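BAG family molecular chaperone regulator 2 (Arabidopsis thaliana, PDB 4HWD) probably acts as a co-chaperone that binds the ATPase domain of HSP70/HSC70 through its BAG domain and regulates programmed cell death and stress responses. Local coordinates at residues K69-E72 / E73-H76; M47-N50 / Q51-K54; E38-L41 / E42-M45. One frame throughout, in Å; residues are numbered along the deposited sequence.

Contact 1: residues K69-E72 / E73-H76; sequences KMQE and ERLH
L75 and Q71 make up the tight side of this helical turn. The L75 amide donates to Q71 O at 3.0 Å, and L75 CB and CG rest against the same carbonyl oxygen. Both residues are buried: the Q71 side chain reaches S13 and V16 of helix 2-31, while L75 wedges between V16 and L52 of helix 38-57. E72 and H76 form the next row, with their side chains side by side and pointing the same way. The H76 amide bonds to E72 O at 2.9 Å, and that oxygen also sits over one face of the imidazole, displaced toward the rim, with H76 CD2 only 3.0 Å from it. This is close packing for a ring carbon on a carbonyl. The E72 CG lies between its backbone N and carbonyl carbon (chi1 67°), the crowded position in a helix, and from there the extended chain carries OE2 to 4.0 Å from H76 CE1. The other carboxylate oxygen, OE1, lies near the like-charged D56. The turn belongs to helix 63-89, the last of the three helices of the BAG-domain bundle, and its i to i+4 pairs divide by helix face. On the solvent side the pairing is looser. K69 and E73 lie alongside each other and point the same way, but K69 NZ stops 4.1 Å from E73 OE2, probably a weak attraction beyond salt-bridge range, and the lysine bends only at its last torsion. M70 and R74 are likewise side by side. The methionine bends at chi2 and chi3, which turns its methyl CE to the guanidinium, 3.2 Å from R74 NH1 and oblique to its plane. The R74 amide bonds to M70 O, with a weak second bond to Q71 O.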
loop_
_atom_site.group_PDB
_atom_site.type_symbol
_atom_site.label_atom_id
_atom_site.label_comp_id
_atom_site.label_asym_id
_atom_site.label_seq_id
_atom_site.Cartn_x
_atom_site.Cartn_y
_atom_site.Cartn_z
ATOM N N LYS A 69 2.534 -11.125 5.942
ATOM C CA LYS A 69 3.841 -11.059 5.307
ATOM C C LYS A 69 3.806 -10.621 3.840
ATOM O O LYS A 69 4.271 -9.528 3.500
ATOM C CB LYS A 69 4.480 -12.450 5.303
ATOM C CG LYS A 69 5.674 -12.612 4.374
ATOM C CD LYS A 69 6.011 -14.086 4.184
ATOM C CE LYS A 69 7.109 -14.295 3.152
ATOM N NZ LYS A 69 8.425 -13.773 3.609
ATOM N N MET A 70 3.204 -11.453 2.989
ATOM C CA MET A 70 3.029 -11.140 1.574
ATOM C C MET A 70 2.338 -9.792 1.393
ATOM O O MET A 70 2.479 -9.143 0.358
ATOM C CB MET A 70 2.186 -12.221 0.893
ATOM C CG MET A 70 1.798 -11.879 -0.551
ATOM S SD MET A 70 0.019 -11.973 -0.895
ATOM C CE MET A 70 -0.501 -10.295 -0.550
ATOM N N GLN A 71 1.592 -9.379 2.409
ATOM C CA GLN A 71 0.870 -8.119 2.366
ATOM C C GLN A 71 1.768 -6.898 2.611
ATOM O O GLN A 71 1.668 -5.897 1.902
ATOM C CB GLN A 71 -0.271 -8.145 3.380
ATOM C CG GLN A 71 -1.347 -7.115 3.093
ATOM C CD GLN A 71 -2.053 -7.374 1.770
ATOM O OE1 GLN A 71 -2.444 -6.442 1.077
ATOM N NE2 GLN A 71 -2.227 -8.646 1.424
ATOM N N GLU A 72 2.638 -6.957 3.613
ATOM C CA GLU A 72 3.513 -5.816 3.847
ATOM C C GLU A 72 4.619 -5.837 2.798
ATOM O O GLU A 72 5.225 -4.812 2.499
ATOM C CB GLU A 72 4.094 -5.834 5.262
ATOM C CG GLU A 72 5.064 -6.941 5.575
ATOM C CD GLU A 72 5.681 -6.738 6.938
ATOM O OE1 GLU A 72 4.923 -6.761 7.936
ATOM O OE2 GLU A 72 6.915 -6.537 7.006
ATOM N N GLU A 73 4.855 -7.019 2.236
ATOM C CA GLU A 73 5.839 -7.213 1.180
ATOM C C GLU A 73 5.298 -6.546 -0.094
ATOM O O GLU A 73 6.052 -5.973 -0.895
ATOM C CB GLU A 73 6.048 -8.710 0.951
ATOM C CG GLU A 73 6.708 -9.069 -0.367
ATOM C CD GLU A 73 7.213 -10.503 -0.388
ATOM O OE1 GLU A 73 7.587 -10.993 -1.480
ATOM O OE2 GLU A 73 7.250 -11.138 0.690
ATOM N N ARG A 74 3.979 -6.629 -0.263
ATOM C CA ARG A 74 3.291 -6.030 -1.402
ATOM C C ARG A 74 3.293 -4.521 -1.224
ATOM O O ARG A 74 3.458 -3.772 -2.186
ATOM C CB ARG A 74 1.852 -6.543 -1.475
ATOM C CG ARG A 74 0.887 -5.605 -2.177
ATOM C CD ARG A 74 -0.349 -6.363 -2.625
ATOM N NE ARG A 74 -0.034 -7.295 -3.705
ATOM C CZ ARG A 74 -0.686 -8.435 -3.923
ATOM N NH1 ARG A 74 -1.692 -8.793 -3.130
ATOM N NH2 ARG A 74 -0.340 -9.215 -4.937
ATOM N N LEU A 75 3.113 -4.092 0.022
ATOM C CA LEU A 75 3.105 -2.679 0.377
ATOM C C LEU A 75 4.484 -2.069 0.176
ATOM O O LEU A 75 4.606 -0.902 -0.191
ATOM C CB LEU A 75 2.681 -2.499 1.836
ATOM C CG LEU A 75 1.186 -2.358 2.074
ATOM C CD1 LEU A 75 0.880 -2.506 3.556
ATOM C CD2 LEU A 75 0.718 -1.010 1.540
ATOM N N HIS A 76 5.520 -2.855 0.434
ATOM C CA HIS A 76 6.879 -2.376 0.257
ATOM C C HIS A 76 7.080 -2.098 -1.220
ATOM O O HIS A 76 7.689 -1.097 -1.599
ATOM C CB HIS A 76 7.890 -3.427 0.725
ATOM C CG HIS A 76 7.991 -3.552 2.214
ATOM N ND1 HIS A 76 8.807 -4.477 2.829
ATOM C CD2 HIS A 76 7.384 -2.862 3.209
ATOM C CE1 HIS A 76 8.699 -4.352 4.141
ATOM N NE2 HIS A 76 7.842 -3.379 4.398
#

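Contact 2: residues M47-N50 / Q51-K54; sequences MLMN and QLVK
The flat amide of N50 meets K54 one helical turn on, with its ND2 end pressed against the aliphatic chain of the lysine. The two side chains cross obliquely. ND2 lies 3.4 Å from K54 CD and nearer still to CE, a separation so short that the exact placing of the amide is doubtful. In N50, chi1 (-178°) stands CG out from the helix, and the turn about chi2 (112°) swings ND2 toward K54, whose extended chain passes beside it. The contact is therefore one of amide against methylenes, with K54 NZ farther from ND2 at 3.8 Å. The Q51 side chain packs on I12, Q15 and L19 of helix 2-31, while its CG lies against M47 O at 3.5 Å.

The segment lies in the C-terminal half of helix 38-57, the second helix of the three-helix BAG bundle, and regular i to i+4 bonds run through it. K54 N donates to N50 O at 3.2 Å, and with an N-H...O angle of 165° this is the straightest of them. V53 N bonds to M49 O at 3.0 Å. A weak extra bond from Q51 N to L48 O accompanies the main bond to M47 O. The apolar residues divide between two sides. L52 and L48 turn to helix 63-89, where L48 meets L82. M47 instead reaches L19 of helix 2-31. M49 is exposed, and its curled chain brings SD to 4.3 Å from L52 CD2, a loose apolar touch at the margin of the interface with helix 63-89. V53 stays at the surface, its CG1 resting 3.5 Å from M49 O.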
loop_
_atom_site.group_PDB
_atom_site.type_symbol
_atom_site.label_atom_id
_atom_site.label_comp_id
_atom_site.label_asym_id
_atom_site.label_seq_id
_atom_site.Cartn_x
_atom_site.Cartn_y
_atom_site.Cartn_z
ATOM N N MET A 47 -0.918 7.154 3.140
ATOM C CA MET A 47 -1.950 6.128 3.254
ATOM C C MET A 47 -1.328 4.735 3.199
ATOM O O MET A 47 -1.679 3.864 3.998
ATOM C CB MET A 47 -3.005 6.306 2.159
ATOM C CG MET A 47 -3.934 7.496 2.412
ATOM S SD MET A 47 -5.103 7.855 1.090
ATOM C CE MET A 47 -4.749 9.566 0.760
ATOM N N LEU A 48 -0.384 4.529 2.282
ATOM C CA LEU A 48 0.283 3.230 2.166
ATOM C C LEU A 48 1.020 2.923 3.466
ATOM O O LEU A 48 0.900 1.823 4.014
ATOM C CB LEU A 48 1.283 3.226 0.999
ATOM C CG LEU A 48 0.747 3.365 -0.432
ATOM C CD1 LEU A 48 1.883 3.707 -1.392
ATOM C CD2 LEU A 48 0.066 2.073 -0.840
ATOM N N MET A 49 1.779 3.897 3.957
ATOM C CA MET A 49 2.539 3.724 5.191
ATOM C C MET A 49 1.601 3.522 6.374
ATOM O O MET A 49 1.883 2.736 7.278
ATOM C CB MET A 49 3.445 4.941 5.443
ATOM C CG MET A 49 4.580 5.116 4.429
ATOM S SD MET A 49 5.737 3.716 4.406
ATOM C CE MET A 49 6.608 3.926 5.997
ATOM N N ASN A 50 0.479 4.228 6.366
ATOM C CA ASN A 50 -0.490 4.080 7.448
ATOM C C ASN A 50 -0.998 2.639 7.525
ATOM O O ASN A 50 -1.213 2.112 8.613
ATOM C CB ASN A 50 -1.677 5.007 7.245
ATOM C CG ASN A 50 -2.668 4.915 8.384
ATOM O OD1 ASN A 50 -2.834 5.857 9.157
ATOM N ND2 ASN A 50 -3.324 3.770 8.502
ATOM N N GLN A 51 -1.203 2.011 6.368
ATOM C CA GLN A 51 -1.671 0.628 6.329
ATOM C C GLN A 51 -0.562 -0.284 6.822
ATOM O O GLN A 51 -0.815 -1.312 7.437
ATOM C CB GLN A 51 -2.060 0.227 4.900
ATOM C CG GLN A 51 -3.355 0.824 4.393
ATOM C CD GLN A 51 -4.526 0.569 5.339
ATOM O OE1 GLN A 51 -4.645 -0.512 5.919
ATOM N NE2 GLN A 51 -5.404 1.564 5.486
ATOM N N LEU A 52 0.677 0.101 6.538
ATOM C CA LEU A 52 1.836 -0.685 6.933
ATOM C C LEU A 52 2.049 -0.714 8.456
ATOM O O LEU A 52 2.459 -1.738 9.006
ATOM C CB LEU A 52 3.086 -0.150 6.216
ATOM C CG LEU A 52 4.272 -1.113 6.118
ATOM C CD1 LEU A 52 3.810 -2.433 5.531
ATOM C CD2 LEU A 52 5.366 -0.498 5.262
ATOM N N VAL A 53 1.787 0.398 9.137
ATOM C CA VAL A 53 1.929 0.423 10.594
ATOM C C VAL A 53 0.770 -0.384 11.186
ATOM O O VAL A 53 0.966 -1.186 12.100
ATOM C CB VAL A 53 1.887 1.868 11.179
ATOM C CG1 VAL A 53 2.986 2.721 10.551
ATOM C CG2 VAL A 53 0.521 2.499 10.961
ATOM N N LYS A 54 -0.434 -0.168 10.652
ATOM C CA LYS A 54 -1.622 -0.889 11.107
ATOM C C LYS A 54 -1.370 -2.379 10.995
ATOM O O LYS A 54 -1.700 -3.147 11.900
ATOM C CB LYS A 54 -2.844 -0.523 10.261
ATOM C CG LYS A 54 -3.353 0.878 10.470
ATOM C CD LYS A 54 -4.727 1.030 9.856
ATOM C CE LYS A 54 -5.337 2.381 10.197
ATOM N NZ LYS A 54 -6.721 2.474 9.682
#

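Contact 3: residues E38-L41 / E42-M45; sequences EKNL and ENLM
E38 and E42, one turn apart at the start of helix 38-57, hold a single water between their carboxylates. The water donates a hydrogen to E38 OE1 at 2.6 Å and another to E42 OE2 at 2.7 Å, and so bridges two like charges whose oxygens stand 4.0 Å apart. The side chains cross at about a right angle and their carboxylate planes are turned 65° from each other, so the groups do not stack but converge on the water from different directions. E38 is bent at chi2 (58°), which brings OE1 round toward E42, whereas E42 runs out extended with its CG 3.2 Å from E38 O. The two negative charges lie at the N-terminal end of the helix, which would be expected to favour them, and the shared water may screen them from each other. Beneath them the helix opens its bonding: E42 N donates to E38 O, and N43 N to K39 O at 2.8 Å.

The N43 side chain folds back over K39, its ND2 lying close to K39 O at an angle too poor for a hydrogen bond. The K39 chain bends at chi2, chi3 and chi4, which brings its CE to 3.4 Å from N43 ND2, while its ammonium goes to a salt bridge with E37 just ahead of the helix. L41 and L44 lie on the buried side.

In the three-helix BAG bundle these first two turns fit between their two partners: N40, L41 and L44 pack on F26 of helix 2-31, L44 also meeting L19, while on helix 63-89 E38 touches K86 and N89, L41 rests on N89 and M45 leans on D83.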
loop_
_atom_site.group_PDB
_atom_site.type_symbol
_atom_site.label_atom_id
_atom_site.label_comp_id
_atom_site.label_asym_id
_atom_site.label_seq_id
_atom_site.Cartn_x
_atom_site.Cartn_y
_atom_site.Cartn_z
ATOM N N GLU A 38 1.659 16.873 -6.994
ATOM C CA GLU A 38 2.622 16.301 -6.064
ATOM C C GLU A 38 2.009 15.935 -4.718
ATOM O O GLU A 38 2.277 14.862 -4.179
ATOM C CB GLU A 38 3.793 17.264 -5.851
ATOM C CG GLU A 38 4.879 16.692 -4.954
ATOM C CD GLU A 38 5.463 15.395 -5.491
ATOM O OE1 GLU A 38 6.193 14.717 -4.738
ATOM O OE2 GLU A 38 5.198 15.056 -6.667
ATOM N N LYS A 39 1.190 16.826 -4.176
ATOM C CA LYS A 39 0.551 16.575 -2.895
ATOM C C LYS A 39 -0.255 15.275 -2.911
ATOM O O LYS A 39 -0.421 14.642 -1.875
ATOM C CB LYS A 39 -0.341 17.766 -2.499
ATOM C CG LYS A 39 -1.417 18.132 -3.509
ATOM C CD LYS A 39 -2.652 17.254 -3.355
ATOM C CE LYS A 39 -3.542 17.722 -2.207
ATOM N NZ LYS A 39 -4.230 19.003 -2.539
ATOM N N ASN A 40 -0.744 14.874 -4.083
ATOM C CA ASN A 40 -1.513 13.633 -4.194
ATOM C C ASN A 40 -0.603 12.417 -4.121
ATOM O O ASN A 40 -0.988 11.373 -3.595
ATOM C CB ASN A 40 -2.323 13.603 -5.491
ATOM C CG ASN A 40 -3.521 14.534 -5.440
ATOM O OD1 ASN A 40 -4.237 14.581 -4.436
ATOM N ND2 ASN A 40 -3.746 15.278 -6.519
ATOM N N LEU A 41 0.601 12.555 -4.658
ATOM C CA LEU A 41 1.581 11.471 -4.612
ATOM C C LEU A 41 1.973 11.303 -3.146
ATOM O O LEU A 41 2.150 10.185 -2.659
ATOM C CB LEU A 41 2.811 11.830 -5.452
ATOM C CG LEU A 41 2.996 11.133 -6.806
ATOM C CD1 LEU A 41 1.659 10.885 -7.474
ATOM C CD2 LEU A 41 3.900 11.985 -7.688
ATOM N N GLU A 42 2.073 12.430 -2.445
ATOM C CA GLU A 42 2.430 12.444 -1.027
ATOM C C GLU A 42 1.305 11.925 -0.150
ATOM O O GLU A 42 1.548 11.152 0.773
ATOM C CB GLU A 42 2.825 13.861 -0.595
ATOM C CG GLU A 42 3.889 14.489 -1.489
ATOM C CD GLU A 42 4.389 15.821 -0.969
ATOM O OE1 GLU A 42 3.555 16.651 -0.545
ATOM O OE2 GLU A 42 5.620 16.037 -0.991
ATOM N N ASN A 43 0.074 12.342 -0.431
ATOM C CA ASN A 43 -1.069 11.869 0.348
ATOM C C ASN A 43 -1.183 10.342 0.254
ATOM O O ASN A 43 -1.501 9.673 1.232
ATOM C CB ASN A 43 -2.366 12.518 -0.147
ATOM C CG ASN A 43 -2.493 13.963 0.281
ATOM O OD1 ASN A 43 -2.226 14.305 1.436
ATOM N ND2 ASN A 43 -2.917 14.824 -0.645
ATOM N N LEU A 44 -0.921 9.805 -0.937
ATOM C CA LEU A 44 -0.968 8.363 -1.177
ATOM C C LEU A 44 0.157 7.680 -0.394
ATOM O O LEU A 44 -0.016 6.581 0.127
ATOM C CB LEU A 44 -0.811 8.060 -2.680
ATOM C CG LEU A 44 -1.069 6.612 -3.126
ATOM C CD1 LEU A 44 -2.556 6.301 -2.954
ATOM C CD2 LEU A 44 -0.662 6.414 -4.586
ATOM N N MET A 45 1.309 8.339 -0.299
ATOM C CA MET A 45 2.426 7.764 0.434
ATOM C C MET A 45 2.071 7.537 1.899
ATOM O O MET A 45 2.380 6.495 2.457
ATOM C CB MET A 45 3.659 8.667 0.342
ATOM C CG MET A 45 4.873 8.105 1.080
ATOM S SD MET A 45 5.430 6.572 0.341
ATOM C CE MET A 45 6.523 7.222 -1.000
HETATM O O HOH W 1 7.619 15.210 -2.570
#

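Overall arrangement
Contacts 2 and 3 are successive parts of helix 38-57, whereas contact 1 lies on helix 63-89. Contacts 1 and 2 touch: L52 of contact 2 packs its CD1 on E72 CB at 3.4 Å, joining the two helices. Contact 3 stays about 8 Å from contact 1 at the nearest atoms, on the opposite side of the chain's centre. Contacts 1 and 3 are partly buried and contact 2 is mostly surface. Chemistry follows place: a water between carboxylates at the helix start, an amide on a lysine chain toward the helix end, and in contact 1 a loose lysine-glutamate pair and a methionine-arginine pair outside a buried glutamine-leucine face. In mammalian BAG1, the second and third helices engage HSP70.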